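Local coordinates for protein collagen adhesin (Enterococcus faecalis, PDB 2OKM) that probably binds collagen through the domain modelled here, the collagen-binding subdomain of a cell-wall-anchored bacterial surface adhesin, at residues D3-F6 and F7-V10; L69-F72 and E73-Y77. One frame throughout, in Å; residues are numbered along the deposited sequence.

Contact 1. Residues D3-F6 and F7-V10. With SO4 (sulfate ion), chain B.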
loop_
_atom_site.group_PDB
_atom_site.type_symbol
_atom_site.label_atom_id
_atom_site.label_comp_id
_atom_site.label_asym_id
_atom_site.label_seq_id
_atom_site.Cartn_x
_atom_site.Cartn_y
_atom_site.Cartn_z
ATOM N N ASP A 3 2.578 -18.078 4.835
ATOM C CA ASP A 3 2.467 -17.948 3.385
ATOM C C ASP A 3 1.456 -16.856 3.045
ATOM O O ASP A 3 0.251 -17.061 3.138
ATOM C CB ASP A 3 2.028 -19.306 2.816
ATOM C CG ASP A 3 1.719 -19.265 1.334
ATOM O OD1 ASP A 3 2.016 -18.256 0.667
ATOM O OD2 ASP A 3 1.182 -20.271 0.833
ATOM N N TYR A 4 1.960 -15.688 2.655
ATOM C CA TYR A 4 1.105 -14.556 2.309
ATOM C C TYR A 4 1.051 -14.348 0.803
ATOM O O TYR A 4 1.912 -14.827 0.070
ATOM C CB TYR A 4 1.655 -13.265 2.930
ATOM C CG TYR A 4 1.649 -13.207 4.438
ATOM C CD1 TYR A 4 0.468 -12.978 5.141
ATOM C CD2 TYR A 4 2.830 -13.365 5.164
ATOM C CE1 TYR A 4 0.459 -12.906 6.532
ATOM C CE2 TYR A 4 2.834 -13.295 6.558
ATOM C CZ TYR A 4 1.647 -13.064 7.232
ATOM O OH TYR A 4 1.643 -12.988 8.606
ATOM N N PRO A 5 0.017 -13.649 0.314
ATOM C CA PRO A 5 -0.007 -13.436 -1.135
ATOM C C PRO A 5 1.100 -12.421 -1.405
ATOM O O PRO A 5 1.609 -11.805 -0.463
ATOM C CB PRO A 5 -1.396 -12.851 -1.382
ATOM C CG PRO A 5 -1.728 -12.179 -0.086
ATOM C CD PRO A 5 -1.210 -13.145 0.952
ATOM N N PHE A 6 1.487 -12.251 -2.663
ATOM C CA PHE A 6 2.524 -11.278 -2.973
ATOM C C PHE A 6 2.035 -9.904 -2.538
ATOM O O PHE A 6 2.818 -9.062 -2.105
ATOM C CB PHE A 6 2.826 -11.242 -4.467
ATOM C CG PHE A 6 3.894 -10.256 -4.827
ATOM C CD1 PHE A 6 5.233 -10.553 -4.604
ATOM C CD2 PHE A 6 3.557 -9.002 -5.323
ATOM C CE1 PHE A 6 6.226 -9.611 -4.870
ATOM C CE2 PHE A 6 4.542 -8.052 -5.590
ATOM C CZ PHE A 6 5.877 -8.359 -5.363
ATOM N N PHE A 7 0.733 -9.677 -2.675
ATOM C CA PHE A 7 0.161 -8.405 -2.275
ATOM C C PHE A 7 -1.263 -8.502 -1.771
ATOM O O PHE A 7 -2.089 -9.235 -2.314
ATOM C CB PHE A 7 0.189 -7.397 -3.430
ATOM C CG PHE A 7 -0.447 -6.073 -3.084
ATOM C CD1 PHE A 7 -1.791 -5.835 -3.350
ATOM C CD2 PHE A 7 0.289 -5.095 -2.426
ATOM C CE1 PHE A 7 -2.397 -4.637 -2.959
ATOM C CE2 PHE A 7 -0.302 -3.897 -2.031
ATOM C CZ PHE A 7 -1.648 -3.669 -2.298
ATOM N N TYR A 8 -1.535 -7.763 -0.706
ATOM C CA TYR A 8 -2.875 -7.696 -0.173
ATOM C C TYR A 8 -3.043 -6.396 0.578
ATOM O O TYR A 8 -2.071 -5.781 1.033
ATOM C CB TYR A 8 -3.220 -8.902 0.716
ATOM C CG TYR A 8 -2.577 -8.951 2.077
ATOM C CD1 TYR A 8 -1.310 -9.500 2.252
ATOM C CD2 TYR A 8 -3.267 -8.505 3.207
ATOM C CE1 TYR A 8 -0.747 -9.611 3.519
ATOM C CE2 TYR A 8 -2.713 -8.613 4.475
ATOM C CZ TYR A 8 -1.456 -9.169 4.623
ATOM O OH TYR A 8 -0.916 -9.295 5.879
ATOM N N LYS A 9 -4.293 -5.981 0.696
ATOM C CA LYS A 9 -4.613 -4.740 1.350
ATOM C C LYS A 9 -5.763 -4.904 2.332
ATOM O O LYS A 9 -6.771 -5.549 2.022
ATOM C CB LYS A 9 -4.979 -3.739 0.270
ATOM C CG LYS A 9 -5.456 -2.441 0.771
ATOM C CD LYS A 9 -5.818 -1.625 -0.416
ATOM C CE LYS A 9 -6.761 -0.611 0.030
ATOM N NZ LYS A 9 -6.113 0.289 1.006
ATOM N N VAL A 10 -5.592 -4.334 3.521
ATOM C CA VAL A 10 -6.620 -4.377 4.555
ATOM C C VAL A 10 -6.628 -3.056 5.303
ATOM O O VAL A 10 -5.732 -2.229 5.147
ATOM C CB VAL A 10 -6.372 -5.504 5.585
ATOM C CG1 VAL A 10 -6.566 -6.853 4.930
ATOM C CG2 VAL A 10 -4.962 -5.384 6.163
HETATM S S SO4 B . -0.633 -14.998 -4.510
HETATM O O1 SO4 B . -0.628 -15.771 -3.254
HETATM O O2 SO4 B . -0.516 -15.906 -5.666
HETATM O O3 SO4 B . -1.894 -14.238 -4.603
HETATM O O4 SO4 B . 0.500 -14.059 -4.515
#
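The N-terminal lead-in to strand 7-12 of the collagen-binding domain turns at F6, just after P5, and the turn brings P5 and Y4 against the ring of Y8. The closest approach between two side chains is made by the proline: its CG lies 3.6 Å from CD1 of Y8, and CD of P5 follows at 3.9 Å. Further out, CD1 of Y4 comes to 3.9 Å from CE1 of Y8, so the tyrosine ring is met by the pyrrolidine near its root and by the CD1/CE1 side of Y4 toward its phenol end, where Y8 OH lies 3.9 Å from Y4 CE1. With chi1 at 73°, the Y8 ring sits over its own backbone, flanked by N and C, and runs past P5 and alongside the Y4 ring. None of these is a hydrogen bond. At the turn, the amide of F6 donates a nearly straight hydrogen bond (167°) to O4 of a sulfate, 2.8 Å from N, probably from the crystallisation liquor. F6 stacks on Y128, while F7 turns inward to meet Y124 edge-to-face and packs on I39 and I126. Backbone bonds from Y8 to N25 and V10 to F23 join the strand to its antiparallel neighbour, strand 19-26.

Contact 2. Residues L69-F72 and E73-Y77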
loop_
_atom_site.group_PDB
_atom_site.type_symbol
_atom_site.label_atom_id
_atom_site.label_comp_id
_atom_site.label_asym_id
_atom_site.label_seq_id
_atom_site.Cartn_x
_atom_site.Cartn_y
_atom_site.Cartn_z
ATOM N N LEU A 69 7.562 8.978 3.627
ATOM C CA LEU A 69 7.424 8.986 2.176
ATOM C C LEU A 69 8.607 9.721 1.549
ATOM O O LEU A 69 9.176 9.270 0.557
ATOM C CB LEU A 69 6.117 9.675 1.779
ATOM C CG LEU A 69 5.858 9.881 0.287
ATOM C CD1 LEU A 69 5.862 8.544 -0.443
ATOM C CD2 LEU A 69 4.519 10.584 0.113
ATOM N N ALA A 70 8.976 10.859 2.130
ATOM C CA ALA A 70 10.101 11.630 1.608
ATOM C C ALA A 70 11.375 10.788 1.638
ATOM O O ALA A 70 12.150 10.790 0.682
ATOM C CB ALA A 70 10.290 12.909 2.426
ATOM N N GLU A 71 11.583 10.061 2.735
ATOM C CA GLU A 71 12.763 9.212 2.877
ATOM C C GLU A 71 12.705 8.032 1.905
ATOM O O GLU A 71 13.721 7.630 1.337
ATOM C CB GLU A 71 12.876 8.726 4.330
ATOM C CG GLU A 71 13.294 9.839 5.298
ATOM C CD GLU A 71 13.044 9.513 6.765
ATOM O OE1 GLU A 71 13.504 10.294 7.627
ATOM O OE2 GLU A 71 12.384 8.494 7.066
ATOM N N PHE A 72 11.505 7.491 1.713
ATOM C CA PHE A 72 11.270 6.375 0.800
ATOM C C PHE A 72 11.747 6.773 -0.598
ATOM O O PHE A 72 12.419 6.008 -1.291
ATOM C CB PHE A 72 9.764 6.060 0.785
ATOM C CG PHE A 72 9.352 5.014 -0.219
ATOM C CD1 PHE A 72 9.567 3.660 0.025
ATOM C CD2 PHE A 72 8.707 5.386 -1.397
ATOM C CE1 PHE A 72 9.140 2.693 -0.892
ATOM C CE2 PHE A 72 8.277 4.429 -2.319
ATOM C CZ PHE A 72 8.493 3.083 -2.068
ATOM N N GLU A 73 11.399 7.987 -1.006
ATOM C CA GLU A 73 11.789 8.474 -2.317
ATOM C C GLU A 73 13.254 8.903 -2.376
ATOM O O GLU A 73 13.956 8.595 -3.338
ATOM C CB GLU A 73 10.878 9.633 -2.724
ATOM C CG GLU A 73 9.446 9.188 -2.964
ATOM C CD GLU A 73 8.532 10.326 -3.363
ATOM O OE1 GLU A 73 7.491 10.050 -3.994
ATOM O OE2 GLU A 73 8.848 11.491 -3.038
ATOM N N GLN A 74 13.713 9.601 -1.345
ATOM C CA GLN A 74 15.094 10.074 -1.301
ATOM C C GLN A 74 16.089 8.917 -1.321
ATOM O O GLN A 74 17.165 9.023 -1.915
ATOM C CB GLN A 74 15.309 10.929 -0.044
ATOM C CG GLN A 74 16.628 11.702 -0.000
ATOM C CD GLN A 74 17.836 10.812 0.202
ATOM O OE1 GLN A 74 17.893 10.028 1.150
ATOM N NE2 GLN A 74 18.817 10.933 -0.687
ATOM N N GLN A 75 15.723 7.804 -0.689
ATOM C CA GLN A 75 16.603 6.641 -0.626
ATOM C C GLN A 75 16.530 5.694 -1.819
ATOM O O GLN A 75 17.151 4.632 -1.813
ATOM C CB GLN A 75 16.357 5.881 0.679
ATOM C CG GLN A 75 16.866 6.640 1.898
ATOM C CD GLN A 75 16.571 5.936 3.204
ATOM O OE1 GLN A 75 16.746 4.724 3.322
ATOM N NE2 GLN A 75 16.136 6.700 4.203
ATOM N N GLY A 76 15.767 6.077 -2.838
ATOM C CA GLY A 76 15.666 5.266 -4.037
ATOM C C GLY A 76 14.823 4.006 -3.986
ATOM O O GLY A 76 15.081 3.066 -4.736
ATOM N N TYR A 77 13.817 3.973 -3.116
ATOM C CA TYR A 77 12.951 2.805 -3.021
ATOM C C TYR A 77 11.808 2.867 -4.023
ATOM O O TYR A 77 11.297 1.839 -4.455
ATOM C CB TYR A 77 12.337 2.678 -1.624
ATOM C CG TYR A 77 13.262 2.135 -0.568
ATOM C CD1 TYR A 77 13.913 2.986 0.317
ATOM C CD2 TYR A 77 13.469 0.761 -0.437
ATOM C CE1 TYR A 77 14.749 2.486 1.314
ATOM C CE2 TYR A 77 14.307 0.252 0.557
ATOM C CZ TYR A 77 14.939 1.121 1.428
ATOM O OH TYR A 77 15.750 0.632 2.426
#
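One face of the F72 ring is covered by CB of Y77, which comes within 3.3 Å of CE1, while the Y77 ring receives the carbonyl oxygen of F72 and OE1 of Q75 at its edge, in plane. The two rings are nearly parallel, 11° apart, but offset until little of one lies above the other, their centroids 5.9 Å from each other; the methylene of Y77, not its ring, does the covering. This pairing belongs to a Schellman motif that ends helix 69-74. G76, at positive phi, is its C-prime residue: Y77 N reaches back to F72 O at 3.1 Å, almost in line with the carbonyl bond (174°), and G76 N bonds to E73 O. Earlier in the helix, E73 N, Q74 N and Q75 N donate to L69 O, A70 O and E71 O in the regular i to i-4 pattern. With CG anti to the backbone N (chi1 174°), F72 turns into the protein, where it stacks on F56 and meets F92 and F102. The polar ends look elsewhere: K65 NZ bonds both Q75 OE1 and Y77 OH, and K96 makes a cation-pi contact with the Y77 ring. E73 runs out extended past L69, its CG 3.5 Å from L69 O, and its OE1 accepts a hydrogen bond from the backbone N of I80.

How the contacts relate
Both contacts are local, each made within one continuous run of chain, and they lie on opposite sides of the chain's centre, with centres 23 Å apart and nearest atoms about 11 Å apart. Contact 1 is a surface contact where a loop enters strand 7-12; contact 2 is partly buried and closes a short helix between strands 64-68 and 78-82. No hydrogen bond joins the two halves of contact 1, which meet through apolar side chains, whereas contact 2 combines backbone hydrogen bonds with the F72-Y77 packing. In both, phenylalanines turn inward, F7 toward strands 37-43 and 119-128, F72 toward strands 55-59 and 101-110. Strand 7-12 and strand 55-59 belong to the same antiparallel sheet.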